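Local coordinates for protein peptidase (Yersinia bercovieri, PDB 5NYW) that is of unknown function but belongs to the proteasome-like N-terminal nucleophile hydrolases as an ancestral beta-subunit (Anbu), and may act as a peptidase, at residues 29-32 and 33-36; 71-74 and 75-78; 197-200 and 201-204. All blocks are in the same frame, centred on the assembly; numbering follows the deposited sequence.

The three local contacts follow one another along the chain and sit around the layered fold of a proteasome-type subunit. Contact 1 is the nearest to the presumed active site, since K32 in it is hydrogen-bonded to the N-terminal T1. Contact 2 is a loop turn between helices 52-65 and 80-98, with its centre about 20 Å from that of contact 1. The two still meet, where F36 CE2 packs against L74 CD1 at 4.2 Å. Contact 3 is the turn that ends strand 193-199. Its centre is about 18 Å from the centre of contact 1 and about 20 Å from that of contact 2, and its nearest atoms stay about 7 Å and 10 Å from theirs.

Contact 1: 29-32 and 33-36; sequences TFRK and LHLF
Between R31 and H34 the backbone is extended except at K32, whose psi of 22° kinks the chain just before strand 33-38 begins. The kink brings the backbone carbonyl of R31 close to the imidazole of H34, whose NE2 donates to R31 O at 3.1 Å. The bond is bent: NE2 stands above the carbonyl plane and the oxygen is tilted away from the ring plane. The side chain of R31 returns to the CE1-ND1 side of the same imidazole. With CG anti to the backbone N and a bend at chi3 (54°), its NH1 turns back to donate to L33 O at 2.8 Å, near the guanidinium edge. H34 CE1 then lies 3.3 Å above one guanidinium face, offset toward the rim, with the two planes inclined at 52°. H34 ND1 is 3.2 Å from R31 NH1, but the angle is too poor for a hydrogen bond. A water accepts from both R31 NH1 and L35 N, so NH1 is tied to the strand directly and through solvent. R31 NE is held in turn by a PEG molecule, probably from the crystallisation liquor. K32 points elsewhere: its NZ is hydrogen-bonded to T1 OG1 and T20 OG1, matching the lysine beside the N-terminal threonine in proteasome beta-subunits. Strand 33-38 pairs with strand 42-50 through H34 and F36. H34 also rests on V59 of helix 52-65, whereas L33 packs against F14 of strand 11-23 and R31 reaches D194 of strand 193-199 and D142 of the second subunit.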
loop_
_atom_site.group_PDB
_atom_site.type_symbol
_atom_site.label_atom_id
_atom_site.label_comp_id
_atom_site.label_asym_id
_atom_site.label_seq_id
_atom_site.Cartn_x
_atom_site.Cartn_y
_atom_site.Cartn_z
ATOM N N THR L 29 -24.089 -38.442 -12.118
ATOM C CA THR L 29 -25.157 -37.739 -12.810
ATOM C C THR L 29 -25.681 -36.630 -11.919
ATOM O O THR L 29 -26.117 -36.903 -10.822
ATOM C CB THR L 29 -26.342 -38.664 -13.147
ATOM O OG1 THR L 29 -25.900 -39.781 -13.921
ATOM C CG2 THR L 29 -27.461 -37.891 -13.863
ATOM N N PHE L 30 -25.661 -35.395 -12.409
ATOM C CA PHE L 30 -26.210 -34.231 -11.709
ATOM C C PHE L 30 -26.987 -33.387 -12.710
ATOM O O PHE L 30 -26.593 -33.280 -13.872
ATOM C CB PHE L 30 -25.080 -33.418 -11.072
ATOM C CG PHE L 30 -24.547 -34.003 -9.798
ATOM C CD1 PHE L 30 -25.291 -33.936 -8.626
ATOM C CD2 PHE L 30 -23.344 -34.685 -9.792
ATOM C CE1 PHE L 30 -24.810 -34.472 -7.452
ATOM C CE2 PHE L 30 -22.856 -35.243 -8.623
ATOM C CZ PHE L 30 -23.589 -35.136 -7.451
ATOM N N ARG L 31 -28.116 -32.829 -12.289
ATOM C CA ARG L 31 -28.912 -32.014 -13.203
ATOM C C ARG L 31 -28.257 -30.636 -13.457
ATOM O O ARG L 31 -27.806 -29.967 -12.521
ATOM C CB ARG L 31 -30.338 -31.900 -12.672
ATOM C CG ARG L 31 -31.306 -31.172 -13.570
ATOM C CD ARG L 31 -32.715 -31.522 -13.164
ATOM N NE ARG L 31 -32.902 -31.265 -11.746
ATOM C CZ ARG L 31 -33.340 -30.116 -11.252
ATOM N NH1 ARG L 31 -33.633 -29.114 -12.073
ATOM N NH2 ARG L 31 -33.474 -29.966 -9.937
ATOM N N LYS L 32 -28.215 -30.233 -14.732
ATOM C CA LYS L 32 -27.531 -29.017 -15.188
ATOM C C LYS L 32 -28.508 -28.047 -15.861
ATOM O O LYS L 32 -28.138 -27.196 -16.681
ATOM C CB LYS L 32 -26.384 -29.378 -16.152
ATOM C CG LYS L 32 -25.284 -30.255 -15.533
ATOM C CD LYS L 32 -24.233 -30.660 -16.551
ATOM C CE LYS L 32 -23.176 -31.579 -15.936
ATOM N NZ LYS L 32 -22.400 -30.970 -14.811
ATOM N N LEU L 33 -29.777 -28.225 -15.532
ATOM C CA LEU L 33 -30.826 -27.338 -16.006
ATOM C C LEU L 33 -31.826 -27.127 -14.862
ATOM O O LEU L 33 -32.527 -28.060 -14.456
ATOM C CB LEU L 33 -31.499 -27.909 -17.249
ATOM C CG LEU L 33 -32.440 -27.007 -18.052
ATOM C CD1 LEU L 33 -32.491 -27.532 -19.471
ATOM C CD2 LEU L 33 -33.856 -26.943 -17.456
ATOM N N HIS L 34 -31.897 -25.905 -14.342
ATOM C CA HIS L 34 -32.766 -25.624 -13.203
ATOM C C HIS L 34 -33.774 -24.550 -13.568
ATOM O O HIS L 34 -33.496 -23.708 -14.423
ATOM C CB HIS L 34 -31.920 -25.228 -11.996
ATOM C CG HIS L 34 -31.089 -26.356 -11.459
ATOM N ND1 HIS L 34 -31.544 -27.211 -10.477
ATOM C CD2 HIS L 34 -29.864 -26.801 -11.806
ATOM C CE1 HIS L 34 -30.615 -28.113 -10.218
ATOM N NE2 HIS L 34 -29.587 -27.898 -11.018
ATOM N N LEU L 35 -34.952 -24.590 -12.946
ATOM C CA LEU L 35 -36.061 -23.724 -13.371
ATOM C C LEU L 35 -36.513 -22.735 -12.314
ATOM O O LEU L 35 -36.642 -23.083 -11.146
ATOM C CB LEU L 35 -37.271 -24.566 -13.775
ATOM C CG LEU L 35 -37.289 -25.280 -15.123
ATOM C CD1 LEU L 35 -38.514 -26.171 -15.184
ATOM C CD2 LEU L 35 -37.284 -24.292 -16.272
ATOM N N PHE L 36 -36.791 -21.506 -12.732
ATOM C CA PHE L 36 -37.409 -20.551 -11.817
ATOM C C PHE L 36 -38.684 -20.005 -12.438
ATOM O O PHE L 36 -38.645 -19.225 -13.403
ATOM C CB PHE L 36 -36.439 -19.418 -11.444
ATOM C CG PHE L 36 -35.203 -19.902 -10.745
ATOM C CD1 PHE L 36 -34.143 -20.429 -11.461
ATOM C CD2 PHE L 36 -35.129 -19.889 -9.366
ATOM C CE1 PHE L 36 -33.008 -20.889 -10.818
ATOM C CE2 PHE L 36 -34.010 -20.351 -8.707
ATOM C CZ PHE L 36 -32.939 -20.858 -9.436
HETATM O O HOH W 1 -35.525 -26.867 -11.388
#

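Contact 2: 71-74 and 75-78; sequences QTNL and MNVA
The amides of N73 and N76 are stacked, their planes 18° apart, so that each offers one face to the other. At its edge, N73 OD1 accepts from M75 N at 2.7 Å, with the donor in the carbonyl plane. This is an Asx turn, and it overlaps a type I beta turn in which N73 O accepts from N76 N at 3.1 Å. Both asparagines have CG between the backbone N and the carbonyl carbon (chi1 62° in N73), which turns the amide of N73 toward the N-H groups of M75 and N76, and that of N76 toward N73 N. From there N76 OD1 takes the N-H of N73 at 2.8 Å in a nearly straight bond. N76 N gives a weak bond to N73 OD1 in return. N73 and N76 thus exchange side-chain-to-backbone bonds, one of them weak. V77 N adds a weak bond to N73 O, and N73 ND2 has weak bonds to R65 O and D68 O. These bonds tie the two asparagines into the loop between helices 52-65 and 80-98. R42 NH1 binds both L74 O and V77 O, while L74 packs on L62 and L86 of the two helices. N76 ND2 donates to Q71 O at 2.9 Å, with the oxygen in the amide plane and an N-H...O angle of 164°.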
loop_
_atom_site.group_PDB
_atom_site.type_symbol
_atom_site.label_atom_id
_atom_site.label_comp_id
_atom_site.label_asym_id
_atom_site.label_seq_id
_atom_site.Cartn_x
_atom_site.Cartn_y
_atom_site.Cartn_z
ATOM N N GLN L 71 -35.516 -9.289 0.276
ATOM C CA GLN L 71 -34.223 -9.299 -0.375
ATOM C C GLN L 71 -34.398 -9.332 -1.888
ATOM O O GLN L 71 -35.343 -9.939 -2.395
ATOM C CB GLN L 71 -33.467 -10.532 0.103
ATOM C CG GLN L 71 -32.058 -10.644 -0.326
ATOM C CD GLN L 71 -31.425 -11.863 0.279
ATOM O OE1 GLN L 71 -31.997 -12.490 1.170
ATOM N NE2 GLN L 71 -30.229 -12.194 -0.176
ATOM N N THR L 72 -33.480 -8.723 -2.622
ATOM C CA THR L 72 -33.565 -8.809 -4.070
ATOM C C THR L 72 -33.281 -10.263 -4.507
ATOM O O THR L 72 -32.270 -10.851 -4.118
ATOM C CB THR L 72 -32.621 -7.789 -4.747
ATOM O OG1 THR L 72 -32.536 -8.068 -6.153
ATOM C CG2 THR L 72 -31.227 -7.818 -4.111
ATOM N N ASN L 73 -34.184 -10.843 -5.299
ATOM C CA ASN L 73 -34.027 -12.228 -5.737
ATOM C C ASN L 73 -34.592 -12.416 -7.132
ATOM O O ASN L 73 -35.184 -11.496 -7.690
ATOM C CB ASN L 73 -34.701 -13.205 -4.761
ATOM C CG ASN L 73 -36.205 -12.999 -4.656
ATOM O OD1 ASN L 73 -36.911 -12.954 -5.662
ATOM N ND2 ASN L 73 -36.700 -12.869 -3.430
ATOM N N LEU L 74 -34.453 -13.622 -7.675
ATOM C CA LEU L 74 -34.845 -13.884 -9.061
ATOM C C LEU L 74 -36.354 -13.782 -9.284
ATOM O O LEU L 74 -36.807 -13.755 -10.421
ATOM C CB LEU L 74 -34.343 -15.270 -9.491
ATOM C CG LEU L 74 -32.834 -15.371 -9.763
ATOM C CD1 LEU L 74 -32.406 -16.784 -10.128
ATOM C CD2 LEU L 74 -32.462 -14.427 -10.902
ATOM N N MET L 75 -37.128 -13.693 -8.208
ATOM C CA MET L 75 -38.576 -13.575 -8.337
ATOM C C MET L 75 -39.058 -12.129 -8.367
ATOM O O MET L 75 -40.182 -11.857 -8.800
ATOM C CB MET L 75 -39.264 -14.344 -7.218
ATOM C CG MET L 75 -38.907 -15.810 -7.302
ATOM S SD MET L 75 -39.330 -16.555 -8.890
ATOM C CE MET L 75 -41.098 -16.727 -8.724
ATOM N N ASN L 76 -38.233 -11.212 -7.864
ATOM C CA ASN L 76 -38.601 -9.797 -7.850
ATOM C C ASN L 76 -37.710 -8.861 -8.699
ATOM O O ASN L 76 -37.882 -7.648 -8.641
ATOM C CB ASN L 76 -38.666 -9.288 -6.405
ATOM C CG ASN L 76 -37.344 -9.409 -5.669
ATOM O OD1 ASN L 76 -36.266 -9.241 -6.251
ATOM N ND2 ASN L 76 -37.423 -9.700 -4.367
ATOM N N VAL L 77 -36.755 -9.398 -9.462
ATOM C CA VAL L 77 -36.014 -8.550 -10.403
ATOM C C VAL L 77 -36.992 -8.169 -11.522
ATOM O O VAL L 77 -37.833 -8.979 -11.936
ATOM C CB VAL L 77 -34.743 -9.228 -11.017
ATOM C CG1 VAL L 77 -33.657 -9.400 -9.959
ATOM C CG2 VAL L 77 -35.072 -10.567 -11.663
ATOM N N ALA L 78 -36.914 -6.922 -11.973
ATOM C CA ALA L 78 -37.871 -6.397 -12.951
ATOM C C ALA L 78 -37.606 -6.881 -14.381
ATOM O O ALA L 78 -38.541 -7.012 -15.171
ATOM C CB ALA L 78 -37.891 -4.875 -12.901
#

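Contact 3: 197-200 and 201-204; sequences IYPL and DSFS
Y198 lies against S202 and F203, meeting S202 with a ring face and F203 with its hydroxyl. Its CG is anti to the backbone N (chi1 176°), which carries the ring from the strand toward S202 and F203. F203 N donates to Y198 OH at 2.9 Å, and F203 CA sits in plane at the edge of the tyrosine ring. The same hydroxyl lies 3.4 Å above one face of the F203 ring, offset toward the rim. S202 OG comes over one face of Y198, 3.4 Å from CE1, while S204 O approaches its edge near the ring plane. S202 OG also links two parts of the backbone. It donates to P199 O at 2.9 Å and accepts from S204 N at 3.1 Å, the latter bond making an ST turn. S202 N reaches P199 O as well, from the same side of the carbonyl plane as OG, so this oxygen is gripped twice. That backbone bond closes a type II beta turn, P199 to S202, with D201 in the left-handed region (phi 64°). L200 and D201 point the same way, side by side, with L200 CG 3.7 Å from D201 OD2. Strand 193-199 ends here, having paired with strand 11-23 through Y198 and L12, and I197 packs on helix 168-185. Q119 of strand 112-120, in the other sheet, binds Y198 OH through OE1 and D201 OD1 through NE2, joining this turn to the central strand of the second sheet.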
loop_
_atom_site.group_PDB
_atom_site.type_symbol
_atom_site.label_atom_id
_atom_site.label_comp_id
_atom_site.label_asym_id
_atom_site.label_seq_id
_atom_site.Cartn_x
_atom_site.Cartn_y
_atom_site.Cartn_z
ATOM N N ILE L 197 -38.352 -26.749 -24.234
ATOM C CA ILE L 197 -38.764 -25.749 -25.199
ATOM C C ILE L 197 -39.633 -24.705 -24.493
ATOM O O ILE L 197 -40.613 -25.056 -23.833
ATOM C CB ILE L 197 -39.559 -26.356 -26.342
ATOM C CG1 ILE L 197 -38.714 -27.366 -27.107
ATOM C CG2 ILE L 197 -40.114 -25.246 -27.224
ATOM C CD1 ILE L 197 -39.475 -28.067 -28.220
ATOM N N TYR L 198 -39.253 -23.435 -24.603
ATOM C CA TYR L 198 -40.063 -22.346 -24.072
ATOM C C TYR L 198 -40.601 -21.466 -25.189
ATOM O O TYR L 198 -39.860 -20.670 -25.780
ATOM C CB TYR L 198 -39.273 -21.467 -23.105
ATOM C CG TYR L 198 -40.110 -20.293 -22.637
ATOM C CD1 TYR L 198 -41.006 -20.426 -21.578
ATOM C CD2 TYR L 198 -40.047 -19.063 -23.290
ATOM C CE1 TYR L 198 -41.786 -19.365 -21.170
ATOM C CE2 TYR L 198 -40.823 -18.006 -22.893
ATOM C CZ TYR L 198 -41.690 -18.157 -21.831
ATOM O OH TYR L 198 -42.449 -17.076 -21.444
ATOM N N PRO L 199 -41.892 -21.596 -25.488
ATOM C CA PRO L 199 -42.516 -20.718 -26.491
ATOM C C PRO L 199 -42.752 -19.277 -25.995
ATOM O O PRO L 199 -43.073 -19.053 -24.824
ATOM C CB PRO L 199 -43.836 -21.430 -26.810
ATOM C CG PRO L 199 -44.102 -22.321 -25.648
ATOM C CD PRO L 199 -42.780 -22.686 -25.044
ATOM N N LEU L 200 -42.546 -18.315 -26.890
ATOM C CA LEU L 200 -42.734 -16.902 -26.593
ATOM C C LEU L 200 -44.088 -16.618 -25.942
ATOM O O LEU L 200 -45.120 -17.131 -26.364
ATOM C CB LEU L 200 -42.573 -16.066 -27.872
ATOM C CG LEU L 200 -42.904 -14.566 -27.798
ATOM C CD1 LEU L 200 -41.971 -13.844 -26.839
ATOM C CD2 LEU L 200 -42.860 -13.924 -29.192
ATOM N N ASP L 201 -44.043 -15.829 -24.877
ATOM C CA ASP L 201 -45.222 -15.345 -24.160
ATOM C C ASP L 201 -46.055 -16.455 -23.500
ATOM O O ASP L 201 -47.160 -16.199 -23.035
ATOM C CB ASP L 201 -46.128 -14.505 -25.073
ATOM C CG ASP L 201 -45.484 -13.195 -25.497
ATOM O OD1 ASP L 201 -44.705 -12.633 -24.705
ATOM O OD2 ASP L 201 -45.833 -12.672 -26.583
ATOM N N SER L 202 -45.536 -17.675 -23.443
ATOM C CA SER L 202 -46.285 -18.770 -22.833
ATOM C C SER L 202 -46.141 -18.804 -21.316
ATOM O O SER L 202 -47.064 -19.205 -20.613
ATOM C CB SER L 202 -45.831 -20.122 -23.386
ATOM O OG SER L 202 -44.573 -20.486 -22.840
ATOM N N PHE L 203 -44.963 -18.417 -20.825
ATOM C CA PHE L 203 -44.622 -18.518 -19.404
ATOM C C PHE L 203 -44.920 -19.905 -18.888
ATOM O O PHE L 203 -45.456 -20.092 -17.789
ATOM C CB PHE L 203 -45.317 -17.434 -18.582
ATOM C CG PHE L 203 -44.926 -16.052 -18.999
ATOM C CD1 PHE L 203 -43.665 -15.563 -18.682
ATOM C CD2 PHE L 203 -45.792 -15.253 -19.730
ATOM C CE1 PHE L 203 -43.286 -14.293 -19.070
ATOM C CE2 PHE L 203 -45.409 -13.991 -20.130
ATOM C CZ PHE L 203 -44.154 -13.516 -19.805
ATOM N N SER L 204 -44.561 -20.878 -19.717
ATOM C CA SER L 204 -44.814 -22.267 -19.407
ATOM C C SER L 204 -43.533 -23.084 -19.302
ATOM O O SER L 204 -42.571 -22.857 -20.035
ATOM C CB SER L 204 -45.722 -22.871 -20.476
ATOM O OG SER L 204 -45.711 -24.280 -20.404
#